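Acetaldehyde dehydrogenase (Acetylating) (Geobacillus thermoglucosidasius, PDB 5J78) probably catalyses the reversible, NAD-dependent conversion of acetaldehyde and coenzyme A to acetyl-CoA, as an acetylating aldehyde dehydrogenase. Local coordinates at residues A[138-143]-A[166-171]; A[297-302]-A[337-342]; A[278-283]-A[381-386]. One frame throughout, in Å; residues are numbered along the deposited sequence. Where two conformers were deposited one is given.

Contact 1 (A[138-143]-A[166-171]); sequences IPSTNP and HPSAAK
Ser140 and His166 form the centre of a loop-to-loop contact at the ends of two neighbouring parallel strands. One loop joins strand 124-138 to helix 143-156. The other runs from strand 160-165 into helix 170-186. One backbone bond continues the strand pairing: His166 N donates to Ile138 O at 3.3 Å, with a somewhat bent N-H angle of 143°. Beyond it the side chains take over. Ser140 CB sits over one face of the His166 imidazole, 3.7 Å from the ring centroid and shifted toward the CG side, a CH-pi contact. The imidazole reaches under Ser140 because CG stands anti to the backbone N (chi1 -165°). Its rotation is fixed from its own loop. Ser168 N donates to His166 ND1 at 3.2 Å, almost straight and in the ring plane, so ND1 acts as an acceptor. Ser168 OG also approaches Ser140 CB, at 3.5 Å. Deeper down, Pro143 CB meets Ala169 CB at 3.9 Å, which packs the first turn of one helix against the residue that precedes the other. Ser140 OG turns to a bound glycerol, and Asn142 touches Ile272, next to the modified Cys273. Strand 124-138, helix 143-156 and strand 160-165 form a beta-alpha-beta unit, consistent with the Rossmann-like cofactor domain of aldehyde dehydrogenases; these loops probably border its nucleotide cleft.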
ATOM      1  N   ILE A 138      -8.477   9.749  21.017  1.00 14.76           N
ATOM      2  CA  ILE A 138      -9.498  10.551  21.723  1.00 16.55           C
ATOM      3  C   ILE A 138     -10.435  11.299  20.779  1.00 13.54           C
ATOM      4  O   ILE A 138      -9.985  12.007  19.887  1.00 18.85           O
ATOM      5  CB  ILE A 138      -8.827  11.595  22.677  1.00 13.94           C
ATOM      6  CG1 ILE A 138      -7.861  10.901  23.665  1.00 21.18           C
ATOM      7  CG2 ILE A 138      -9.882  12.402  23.444  1.00 12.18           C
ATOM      8  CD1 ILE A 138      -8.546   9.927  24.636  1.00 24.05           C
ATOM      9  N   PRO A 139     -11.753  11.181  20.998  1.00 15.83           N
ATOM     10  CA  PRO A 139     -12.715  11.837  20.114  1.00 17.83           C
ATOM     11  C   PRO A 139     -12.853  13.328  20.426  1.00 20.27           C
ATOM     12  O   PRO A 139     -12.502  13.741  21.518  1.00 15.48           O
ATOM     13  CB  PRO A 139     -14.021  11.096  20.410  1.00 16.01           C
ATOM     14  CG  PRO A 139     -13.890  10.683  21.828  1.00 11.40           C
ATOM     15  CD  PRO A 139     -12.425  10.418  22.064  1.00 13.15           C
ATOM     16  N   SER A 140     -13.368  14.106  19.481  1.00 14.63           N
ATOM     17  CA  SER A 140     -13.548  15.549  19.680  1.00 30.98           C
ATOM     18  C   SER A 140     -14.802  15.892  20.516  1.00 17.51           C
ATOM     19  O   SER A 140     -14.897  16.967  21.084  1.00 21.33           O
ATOM     20  CB  SER A 140     -13.627  16.240  18.320  1.00 24.10           C
ATOM     21  OG  SER A 140     -14.795  15.842  17.603  1.00 27.83           O
ATOM     22  N   THR A 141     -15.743  14.951  20.587  1.00 21.73           N
ATOM     23  CA  THR A 141     -16.988  15.098  21.332  1.00 17.92           C
ATOM     24  C   THR A 141     -16.865  14.920  22.850  1.00 17.32           C
ATOM     25  O   THR A 141     -17.570  15.597  23.613  1.00 17.88           O
ATOM     26  CB  THR A 141     -18.027  14.089  20.840  1.00 20.58           C
ATOM     27  OG1 THR A 141     -17.423  12.789  20.760  1.00 24.18           O
ATOM     28  CG2 THR A 141     -18.575  14.494  19.478  1.00 27.54           C
ATOM     29  N   ASN A 142     -15.987  14.011  23.277  1.00 14.74           N
ATOM     30  CA  ASN A 142     -15.762  13.721  24.698  1.00 20.69           C
ATOM     31  C   ASN A 142     -14.277  13.791  25.007  1.00 18.02           C
ATOM     32  O   ASN A 142     -13.695  12.842  25.550  1.00 18.75           O
ATOM     33  CB  ASN A 142     -16.294  12.328  25.083  1.00 20.21           C
ATOM     34  CG  ASN A 142     -17.692  12.065  24.574  1.00 26.85           C
ATOM     35  OD1 ASN A 142     -18.575  12.928  24.649  1.00 21.75           O
ATOM     36  ND2 ASN A 142     -17.913  10.844  24.076  1.00 29.67           N
ATOM     37  N   PRO A 143     -13.641  14.908  24.648  1.00 18.07           N
ATOM     38  CA  PRO A 143     -12.176  14.947  24.683  1.00 18.26           C
ATOM     39  C   PRO A 143     -11.585  14.733  26.084  1.00 20.32           C
ATOM     40  O   PRO A 143     -10.770  13.846  26.260  1.00 22.65           O
ATOM     41  CB  PRO A 143     -11.842  16.345  24.171  1.00 22.58           C
ATOM     42  CG  PRO A 143     -13.137  17.130  24.273  1.00 18.10           C
ATOM     43  CD  PRO A 143     -14.233  16.168  24.174  1.00 16.89           C
ATOM     44  N   HIS A 166      -8.032  14.248  18.505  1.00 26.69           N
ATOM     45  CA  HIS A 166      -8.642  14.864  17.340  1.00 33.30           C
ATOM     46  C   HIS A 166      -8.066  16.292  17.165  1.00 30.42           C
ATOM     47  O   HIS A 166      -7.879  17.023  18.141  1.00 19.66           O
ATOM     48  CB  HIS A 166     -10.159  14.871  17.551  1.00 31.00           C
ATOM     49  CG  HIS A 166     -10.960  15.149  16.318  1.00 47.96           C
ATOM     50  ND1 HIS A 166     -10.978  16.384  15.704  1.00 41.37           N
ATOM     51  CD2 HIS A 166     -11.826  14.370  15.625  1.00 40.88           C
ATOM     52  CE1 HIS A 166     -11.790  16.340  14.662  1.00 40.00           C
ATOM     53  NE2 HIS A 166     -12.320  15.131  14.594  1.00 41.63           N
ATOM     54  N   PRO A 167      -7.761  16.703  15.929  1.00 32.00           N
ATOM     55  CA  PRO A 167      -7.152  18.036  15.791  1.00 28.32           C
ATOM     56  C   PRO A 167      -8.007  19.205  16.347  1.00 29.41           C
ATOM     57  O   PRO A 167      -7.456  20.180  16.860  1.00 26.05           O
ATOM     58  CB  PRO A 167      -6.971  18.176  14.281  1.00 34.28           C
ATOM     59  CG  PRO A 167      -6.904  16.791  13.783  1.00 27.39           C
ATOM     60  CD  PRO A 167      -7.816  15.982  14.649  1.00 34.05           C
ATOM     61  N   SER A 168      -9.329  19.092  16.303  1.00 22.64           N
ATOM     62  CA  SER A 168     -10.167  20.193  16.777  1.00 24.08           C
ATOM     63  C   SER A 168     -10.276  20.243  18.319  1.00 28.15           C
ATOM     64  O   SER A 168     -10.951  21.128  18.881  1.00 22.77           O
ATOM     65  CB  SER A 168     -11.563  20.098  16.152  1.00 24.72           C
ATOM     66  OG  SER A 168     -12.306  19.055  16.738  1.00 41.64           O
ATOM     67  N   ALA A 169      -9.603  19.310  18.995  1.00 21.53           N
ATOM     68  CA  ALA A 169      -9.607  19.246  20.457  1.00 21.45           C
ATOM     69  C   ALA A 169      -8.201  19.032  21.040  1.00 23.42           C
ATOM     70  O   ALA A 169      -8.056  18.538  22.162  1.00 19.27           O
ATOM     71  CB  ALA A 169     -10.562  18.123  20.931  1.00 14.04           C
ATOM     72  N   ALA A 170      -7.165  19.421  20.301  1.00 16.78           N
ATOM     73  CA  ALA A 170      -5.787  19.143  20.740  1.00 15.87           C
ATOM     74  C   ALA A 170      -5.397  19.773  22.080  1.00 19.91           C
ATOM     75  O   ALA A 170      -4.773  19.118  22.923  1.00 16.89           O
ATOM     76  CB  ALA A 170      -4.815  19.577  19.678  1.00 19.88           C
ATOM     77  N   LYS A 171      -5.780  21.023  22.310  1.00 21.97           N
ATOM     78  CA  LYS A 171      -5.371  21.705  23.540  1.00 19.79           C
ATOM     79  C   LYS A 171      -6.077  21.187  24.801  1.00 15.86           C
ATOM     80  O   LYS A 171      -5.435  20.958  25.816  1.00 21.50           O
ATOM     81  CB  LYS A 171      -5.611  23.207  23.409  1.00 25.10           C
ATOM     82  CG  LYS A 171      -4.645  23.903  22.463  1.00 23.59           C
ATOM     83  CD  LYS A 171      -5.104  25.307  22.168  1.00 41.07           C
ATOM     84  CE  LYS A 171      -4.219  25.969  21.131  1.00 47.81           C
ATOM     85  NZ  LYS A 171      -5.025  26.465  19.983  1.00 63.66           N
TER

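Contact 2 (A[297-302]-A[337-342]); sequences GAYFLN and IEIPSD
Tyr299 turns its ring toward Ile339 because its CG stands anti to the backbone N (chi1 -173°). Ile339 answers with its gamma methyl. At chi1 62° its CG1 branch is tucked between the backbone N and the carbonyl carbon, and CG2 is placed over the tyrosine. CG2 lies above the centre of the ring, 4.0 Å from the centroid and 12° off the normal. This is a CH-pi contact made by a single methyl. Pro340 comes from the same face, beyond the CD2-CE2 side of the ring, and its CD approaches obliquely, 3.8 Å from Tyr299 CE2. The two side chains cross at about a right angle. Leu301, two residues along from the tyrosine, brings CD2 to the ring edge in plane. That methyl also meets Ile337 CD1 at 3.8 Å, so it touches both the tyrosine and the opposing loop. The setting is the border of the seven-stranded parallel sheet. Strand 298-300 is outermost within the chain, and loop 337-342 returns from helix 328-335 toward strand 345-349, its parallel neighbour. The contact therefore packs the last loop of the crossover connection between the parallel strands 298-300 and 345-349 against the edge strand. The loop runs nearly opposite to the strand, and it meets the strand through side chains. Strand pairing itself is made with 345-349, as between Tyr299 and Val347. Before the strand, Gly297 has positive phi and is the C-prime residue of the Schellman motif that ends helix 286-295. The phenol is held from elsewhere: Tyr299 OH bonds to Glu305 OE2, while Glu305 OE1 accepts Asn302 N just before helix 303-313.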
ATOM      1  N   GLY A 297     -40.402  20.909  26.821  1.00 26.83           N
ATOM      2  CA  GLY A 297     -39.477  21.751  26.077  1.00 25.68           C
ATOM      3  C   GLY A 297     -39.170  21.357  24.649  1.00 24.96           C
ATOM      4  O   GLY A 297     -38.311  21.970  24.010  1.00 24.23           O
ATOM      5  N   ALA A 298     -39.873  20.357  24.128  1.00 24.31           N
ATOM      6  CA  ALA A 298     -39.672  19.948  22.735  1.00 20.22           C
ATOM      7  C   ALA A 298     -40.432  20.857  21.777  1.00 30.39           C
ATOM      8  O   ALA A 298     -41.571  21.213  22.044  1.00 28.97           O
ATOM      9  CB  ALA A 298     -40.118  18.501  22.519  1.00 20.67           C
ATOM     10  N   TYR A 299     -39.796  21.188  20.655  1.00 27.95           N
ATOM     11  CA  TYR A 299     -40.420  21.902  19.556  1.00 22.81           C
ATOM     12  C   TYR A 299     -40.612  21.007  18.328  1.00 29.84           C
ATOM     13  O   TYR A 299     -39.642  20.612  17.674  1.00 22.26           O
ATOM     14  CB  TYR A 299     -39.564  23.118  19.178  1.00 26.82           C
ATOM     15  CG  TYR A 299     -40.200  24.031  18.158  1.00 28.66           C
ATOM     16  CD1 TYR A 299     -40.014  23.822  16.797  1.00 23.20           C
ATOM     17  CD2 TYR A 299     -40.979  25.114  18.554  1.00 30.37           C
ATOM     18  CE1 TYR A 299     -40.601  24.665  15.841  1.00 23.22           C
ATOM     19  CE2 TYR A 299     -41.575  25.969  17.604  1.00 30.83           C
ATOM     20  CZ  TYR A 299     -41.378  25.737  16.251  1.00 36.62           C
ATOM     21  OH  TYR A 299     -41.957  26.568  15.302  1.00 22.56           O
ATOM     22  N   PHE A 300     -41.862  20.688  18.012  1.00 24.03           N
ATOM     23  CA  PHE A 300     -42.177  19.875  16.838  1.00 27.46           C
ATOM     24  C   PHE A 300     -42.177  20.696  15.556  1.00 34.81           C
ATOM     25  O   PHE A 300     -42.985  21.619  15.394  1.00 35.38           O
ATOM     26  CB  PHE A 300     -43.536  19.197  17.000  1.00 35.48           C
ATOM     27  CG  PHE A 300     -43.506  18.005  17.889  1.00 25.18           C
ATOM     28  CD1 PHE A 300     -43.439  18.152  19.261  1.00 30.34           C
ATOM     29  CD2 PHE A 300     -43.550  16.726  17.354  1.00 45.52           C
ATOM     30  CE1 PHE A 300     -43.409  17.051  20.085  1.00 31.42           C
ATOM     31  CE2 PHE A 300     -43.530  15.616  18.169  1.00 27.90           C
ATOM     32  CZ  PHE A 300     -43.458  15.772  19.534  1.00 26.06           C
ATOM     33  N   LEU A 301     -41.275  20.340  14.647  1.00 24.44           N
ATOM     34  CA  LEU A 301     -41.131  21.030  13.371  1.00 28.07           C
ATOM     35  C   LEU A 301     -42.302  20.730  12.444  1.00 37.58           C
ATOM     36  O   LEU A 301     -42.768  19.600  12.397  1.00 27.98           O
ATOM     37  CB  LEU A 301     -39.833  20.608  12.673  1.00 33.86           C
ATOM     38  CG  LEU A 301     -38.516  20.766  13.422  1.00 23.52           C
ATOM     39  CD1 LEU A 301     -37.392  20.083  12.646  1.00 34.49           C
ATOM     40  CD2 LEU A 301     -38.191  22.237  13.650  1.00 25.19           C
ATOM     41  N   ASN A 302     -42.770  21.731  11.696  1.00 47.77           N
ATOM     42  CA  ASN A 302     -43.774  21.475  10.666  1.00 38.88           C
ATOM     43  C   ASN A 302     -43.030  21.102   9.394  1.00 43.25           C
ATOM     44  O   ASN A 302     -41.795  21.085   9.384  1.00 38.42           O
ATOM     45  CB  ASN A 302     -44.707  22.680  10.464  1.00 38.18           C
ATOM     46  CG  ASN A 302     -43.973  23.958  10.115  1.00 41.80           C
ATOM     47  OD1 ASN A 302     -42.981  23.954   9.381  1.00 32.78           O
ATOM     48  ND2 ASN A 302     -44.468  25.075  10.646  1.00 37.31           N
ATOM     49  N   ILE A 337     -34.802  29.194  10.609  1.00 30.75           N
ATOM     50  CA  ILE A 337     -36.147  29.149  11.159  1.00 24.33           C
ATOM     51  C   ILE A 337     -36.026  29.821  12.508  1.00 25.01           C
ATOM     52  O   ILE A 337     -34.915  29.996  12.999  1.00 30.94           O
ATOM     53  CB  ILE A 337     -36.692  27.696  11.280  1.00 38.17           C
ATOM     54  CG1 ILE A 337     -36.060  26.958  12.470  1.00 36.76           C
ATOM     55  CG2 ILE A 337     -36.446  26.913   9.971  1.00 36.07           C
ATOM     56  CD1 ILE A 337     -36.609  25.546  12.683  1.00 34.90           C
ATOM     57  N   GLU A 338     -37.140  30.208  13.120  1.00 36.35           N
ATOM     58  CA  GLU A 338     -37.056  30.775  14.464  1.00 39.31           C
ATOM     59  C   GLU A 338     -37.924  29.997  15.439  1.00 25.18           C
ATOM     60  O   GLU A 338     -39.010  29.514  15.094  1.00 23.61           O
ATOM     61  CB  GLU A 338     -37.423  32.267  14.459  1.00 51.94           C
ATOM     62  CG  GLU A 338     -38.858  32.603  14.188  1.00 62.73           C
ATOM     63  CD  GLU A 338     -39.200  34.016  14.650  1.00 76.06           C
ATOM     64  OE1 GLU A 338     -38.740  34.976  13.992  1.00 73.24           O
ATOM     65  OE2 GLU A 338     -39.910  34.164  15.676  1.00 58.12           O
ATOM     66  N   ILE A 339     -37.413  29.888  16.663  1.00 22.29           N
ATOM     67  CA  ILE A 339     -38.000  29.046  17.698  1.00 28.19           C
ATOM     68  C   ILE A 339     -37.916  29.774  19.018  1.00 25.55           C
ATOM     69  O   ILE A 339     -37.054  30.632  19.195  1.00 27.02           O
ATOM     70  CB  ILE A 339     -37.274  27.658  17.851  1.00 25.84           C
ATOM     71  CG1 ILE A 339     -35.815  27.848  18.261  1.00 26.56           C
ATOM     72  CG2 ILE A 339     -37.356  26.863  16.571  1.00 26.50           C
ATOM     73  CD1 ILE A 339     -35.151  26.567  18.740  1.00 30.73           C
ATOM     74  N   PRO A 340     -38.793  29.421  19.961  1.00 23.66           N
ATOM     75  CA  PRO A 340     -38.726  30.036  21.289  1.00 21.42           C
ATOM     76  C   PRO A 340     -37.399  29.785  21.992  1.00 38.58           C
ATOM     77  O   PRO A 340     -36.735  28.767  21.774  1.00 38.09           O
ATOM     78  CB  PRO A 340     -39.882  29.369  22.049  1.00 30.97           C
ATOM     79  CG  PRO A 340     -40.826  28.902  21.000  1.00 32.03           C
ATOM     80  CD  PRO A 340     -39.982  28.569  19.792  1.00 33.34           C
ATOM     81  N   SER A 341     -37.027  30.724  22.851  1.00 27.54           N
ATOM     82  CA  SER A 341     -35.743  30.683  23.525  1.00 38.49           C
ATOM     83  C   SER A 341     -35.685  29.591  24.578  1.00 30.50           C
ATOM     84  O   SER A 341     -34.607  29.217  25.024  1.00 40.83           O
ATOM     85  CB  SER A 341     -35.463  32.029  24.179  1.00 36.89           C
ATOM     86  OG  SER A 341     -36.399  32.245  25.220  1.00 42.79           O
ATOM     87  N   ASP A 342     -36.845  29.090  24.989  1.00 26.58           N
ATOM     88  CA  ASP A 342     -36.893  28.037  25.998  1.00 39.33           C
ATOM     89  C   ASP A 342     -36.905  26.606  25.403  1.00 31.94           C
ATOM     90  O   ASP A 342     -36.928  25.628  26.144  1.00 30.48           O
ATOM     91  CB  ASP A 342     -38.122  28.239  26.900  1.00 28.02           C
ATOM     92  CG  ASP A 342     -39.444  28.062  26.158  1.00 37.03           C
ATOM     93  OD1 ASP A 342     -39.440  27.916  24.919  1.00 49.42           O
ATOM     94  OD2 ASP A 342     -40.501  28.074  26.820  1.00 43.93           O
TER

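Contact 3 (A[278-283]-A[381-386])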
ATOM      1  N   ALA A 278     -33.992   8.468  17.776  1.00 18.76           N
ATOM      2  CA  ALA A 278     -35.330   8.291  17.230  1.00 18.57           C
ATOM      3  C   ALA A 278     -36.205   7.680  18.297  1.00 24.34           C
ATOM      4  O   ALA A 278     -35.775   6.783  19.015  1.00 23.98           O
ATOM      5  CB  ALA A 278     -35.308   7.414  15.979  1.00 22.06           C
ATOM      6  N   LEU A 279     -37.418   8.203  18.437  1.00 23.76           N
ATOM      7  CA  LEU A 279     -38.395   7.602  19.327  1.00 19.26           C
ATOM      8  C   LEU A 279     -39.379   6.820  18.481  1.00 18.21           C
ATOM      9  O   LEU A 279     -39.783   7.275  17.415  1.00 23.79           O
ATOM     10  CB  LEU A 279     -39.133   8.645  20.158  1.00 23.90           C
ATOM     11  CG  LEU A 279     -38.299   9.548  21.056  1.00 24.33           C
ATOM     12  CD1 LEU A 279     -39.256  10.457  21.829  1.00 26.49           C
ATOM     13  CD2 LEU A 279     -37.432   8.739  22.000  1.00 19.51           C
ATOM     14  N   LEU A 280     -39.740   5.638  18.965  1.00 22.94           N
ATOM     15  CA  LEU A 280     -40.760   4.797  18.345  1.00 21.82           C
ATOM     16  C   LEU A 280     -41.909   4.738  19.344  1.00 27.04           C
ATOM     17  O   LEU A 280     -41.710   4.288  20.474  1.00 28.24           O
ATOM     18  CB  LEU A 280     -40.214   3.399  18.033  1.00 28.50           C
ATOM     19  CG  LEU A 280     -38.751   3.333  17.590  1.00 26.44           C
ATOM     20  CD1 LEU A 280     -38.351   1.880  17.466  1.00 30.60           C
ATOM     21  CD2 LEU A 280     -38.510   4.065  16.275  1.00 26.04           C
ATOM     22  N   VAL A 281     -43.093   5.218  18.958  1.00 26.06           N
ATOM     23  CA  VAL A 281     -44.169   5.416  19.933  1.00 31.20           C
ATOM     24  C   VAL A 281     -45.468   4.714  19.538  1.00 27.03           C
ATOM     25  O   VAL A 281     -45.931   4.807  18.393  1.00 33.41           O
ATOM     26  CB  VAL A 281     -44.430   6.929  20.142  1.00 40.38           C
ATOM     27  CG1 VAL A 281     -45.496   7.168  21.199  1.00 31.58           C
ATOM     28  CG2 VAL A 281     -43.141   7.612  20.551  1.00 31.55           C
ATOM     29  N   ASP A 282     -46.033   3.990  20.503  1.00 28.72           N
ATOM     30  CA  ASP A 282     -47.289   3.277  20.294  1.00 39.22           C
ATOM     31  C   ASP A 282     -48.356   4.316  19.954  1.00 35.29           C
ATOM     32  O   ASP A 282     -48.453   5.344  20.614  1.00 31.31           O
ATOM     33  CB  ASP A 282     -47.695   2.470  21.543  1.00 33.33           C
ATOM     34  CG  ASP A 282     -47.165   1.042  21.542  1.00 32.69           C
ATOM     35  OD1 ASP A 282     -46.675   0.563  20.494  1.00 32.58           O
ATOM     36  OD2 ASP A 282     -47.268   0.397  22.606  1.00 27.20           O
ATOM     37  N   GLU A 283     -49.116   4.057  18.903  1.00 25.54           N
ATOM     38  CA  GLU A 283     -50.113   4.990  18.427  1.00 34.92           C
ATOM     39  C   GLU A 283     -51.072   5.327  19.550  1.00 38.33           C
ATOM     40  O   GLU A 283     -51.437   6.480  19.737  1.00 31.77           O
ATOM     41  CB  GLU A 283     -50.860   4.410  17.236  1.00 33.48           C
ATOM     42  CG  GLU A 283     -51.510   5.471  16.368  1.00 59.11           C
ATOM     43  CD  GLU A 283     -52.303   4.880  15.220  1.00 68.79           C
ATOM     44  OE1 GLU A 283     -52.758   3.722  15.347  1.00 94.44           O
ATOM     45  OE2 GLU A 283     -52.468   5.573  14.193  1.00 67.92           O
ATOM     46  N   GLU A 381     -39.098  -3.937  14.040  0.54 34.88           N
ATOM     47  CA  GLU A 381     -38.695  -3.830  12.643  0.54 35.06           C
ATOM     48  C   GLU A 381     -38.080  -2.455  12.333  0.54 31.72           C
ATOM     49  O   GLU A 381     -37.113  -2.367  11.572  0.54 29.90           O
ATOM     50  CB  GLU A 381     -39.899  -4.111  11.734  0.54 37.14           C
ATOM     51  CG  GLU A 381     -40.482  -5.527  11.919  0.54 40.48           C
ATOM     52  CD  GLU A 381     -41.877  -5.698  11.316  0.54 43.53           C
ATOM     53  OE1 GLU A 381     -42.326  -6.859  11.181  0.54 40.44           O
ATOM     54  OE2 GLU A 381     -42.528  -4.681  10.987  0.54 44.00           O
ATOM     55  N   LEU A 382     -38.627  -1.388  12.921  1.00 33.93           N
ATOM     56  CA  LEU A 382     -38.062  -0.041  12.739  1.00 27.71           C
ATOM     57  C   LEU A 382     -36.727   0.116  13.486  1.00 20.06           C
ATOM     58  O   LEU A 382     -35.765   0.663  12.952  1.00 24.95           O
ATOM     59  CB  LEU A 382     -39.032   1.045  13.225  1.00 35.95           C
ATOM     60  CG  LEU A 382     -40.111   1.540  12.265  1.00 31.91           C
ATOM     61  CD1 LEU A 382     -40.960   2.530  13.012  1.00 36.24           C
ATOM     62  CD2 LEU A 382     -39.513   2.164  11.013  1.00 33.46           C
ATOM     63  N   ALA A 383     -36.700  -0.337  14.732  1.00 19.31           N
ATOM     64  CA  ALA A 383     -35.463  -0.353  15.506  1.00 30.29           C
ATOM     65  C   ALA A 383     -34.361  -1.036  14.696  1.00 24.37           C
ATOM     66  O   ALA A 383     -33.241  -0.530  14.589  1.00 25.89           O
ATOM     67  CB  ALA A 383     -35.668  -1.060  16.837  1.00 19.90           C
ATOM     68  N   GLN A 384     -34.692  -2.171  14.091  1.00 26.91           N
ATOM     69  CA  GLN A 384     -33.696  -2.940  13.343  1.00 23.61           C
ATOM     70  C   GLN A 384     -33.175  -2.115  12.173  1.00 22.42           C
ATOM     71  O   GLN A 384     -31.957  -2.033  11.957  1.00 21.54           O
ATOM     72  CB  GLN A 384     -34.289  -4.285  12.874  1.00 26.55           C
ATOM     73  CG  GLN A 384     -33.362  -5.105  12.015  1.00 34.51           C
ATOM     74  CD  GLN A 384     -32.126  -5.553  12.764  1.00 49.26           C
ATOM     75  OE1 GLN A 384     -32.133  -5.691  13.995  1.00 35.44           O
ATOM     76  NE2 GLN A 384     -31.053  -5.782  12.023  1.00 39.96           N
ATOM     77  N   LYS A 385     -34.081  -1.454  11.454  1.00 31.12           N
ATOM     78  CA  LYS A 385     -33.699  -0.599  10.315  1.00 27.55           C
ATOM     79  C   LYS A 385     -32.864   0.631  10.701  1.00 23.03           C
ATOM     80  O   LYS A 385     -31.949   1.026   9.975  1.00 22.15           O
ATOM     81  CB  LYS A 385     -34.949  -0.121   9.583  1.00 31.92           C
ATOM     82  CG  LYS A 385     -35.646  -1.166   8.719  1.00 41.78           C
ATOM     83  CD  LYS A 385     -36.499  -0.471   7.653  1.00 61.06           C
ATOM     84  CE  LYS A 385     -37.411  -1.434   6.904  1.00 63.07           C
ATOM     85  NZ  LYS A 385     -38.582  -1.836   7.733  1.00 65.79           N
ATOM     86  N   LEU A 386     -33.214   1.262  11.818  1.00 22.75           N
ATOM     87  CA  LEU A 386     -32.448   2.396  12.324  1.00 23.06           C
ATOM     88  C   LEU A 386     -31.019   1.987  12.728  1.00 18.35           C
ATOM     89  O   LEU A 386     -30.060   2.695  12.428  1.00 19.69           O
ATOM     90  CB  LEU A 386     -33.202   3.026  13.498  1.00 24.56           C
ATOM     91  CG  LEU A 386     -34.493   3.709  13.008  1.00 17.25           C
ATOM     92  CD1 LEU A 386     -35.560   3.803  14.084  1.00 23.53           C
ATOM     93  CD2 LEU A 386     -34.183   5.073  12.448  1.00 22.72           C
TER
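No flat group takes part where Leu280 meets Leu386; the touching side chains are all leucine and alanine. The nearby aromatic ring is Tyr409 of helix 403-410, which touches Leu280 and Ala383; Pro245 of strand 244-248 also packs on Ala383 and Leu386. Leu280 carries most of the contact from the strand, and its two methyls divide the work. Leu280 CD1 is 4.0 Å from Ala383 CB and 3.9 Å from Ala383 N, so it lies close against the helix backbone. Leu280 CD2 is 3.7 Å from Leu386 CD1. The two leucine side chains lie alongside each other, pointing opposite ways. Leu386 CD1 also reaches Ala278 CB at 4.1 Å, two residues earlier, on the same face of the strand, and so bridges the two inward residues. Leu382 adds its CB, 4.3 Å from Leu280 CD2. Leu280 has its CG anti to its carbonyl carbon, with chi1 at -36°, and this directs the fork at the helix. The strand and helix axes are 9.8 Å apart at closest approach and almost antiparallel, at 172°. Strand 276-282 lies inside the seven-stranded parallel sheet, between strands 244-248 and 367-373. Helix 376-388 follows strand 367-373 and runs back along the sheet, as expected of the crossover helices in an alpha/beta domain. The two segments are far apart in sequence, so the contact joins distant parts of the chain. Its chemistry is almost wholly methyl against methyl, with methylene and backbone atoms at the margins. Attraction here is therefore short-ranged and nondirectional. Helix and sheet hold together through close fit and burial, not through polar bonds between the segments.

Overall arrangement
Contacts 2 and 3 belong to the same seven-stranded parallel sheet. Contact 2 packs one of its outermost strands, 298-300, and contact 3 its inner strand 276-282. Their centres lie 23 Å apart and their nearest atoms about 7 Å, and in sequence contact 2 is nested inside the loop that contact 3 closes. Contact 1 stands apart, on the separate mixed sheet, with its centre 30 Å from that of contact 2 and 32 Å from that of contact 3. It comes earlier in the sequence than both. The modified Cys273 lies just before strand 276-282, and its neighbour Ile272 touches Asn142 of contact 1, which brings contact 1 close to the segment that carries this 3-sulfinoalanine.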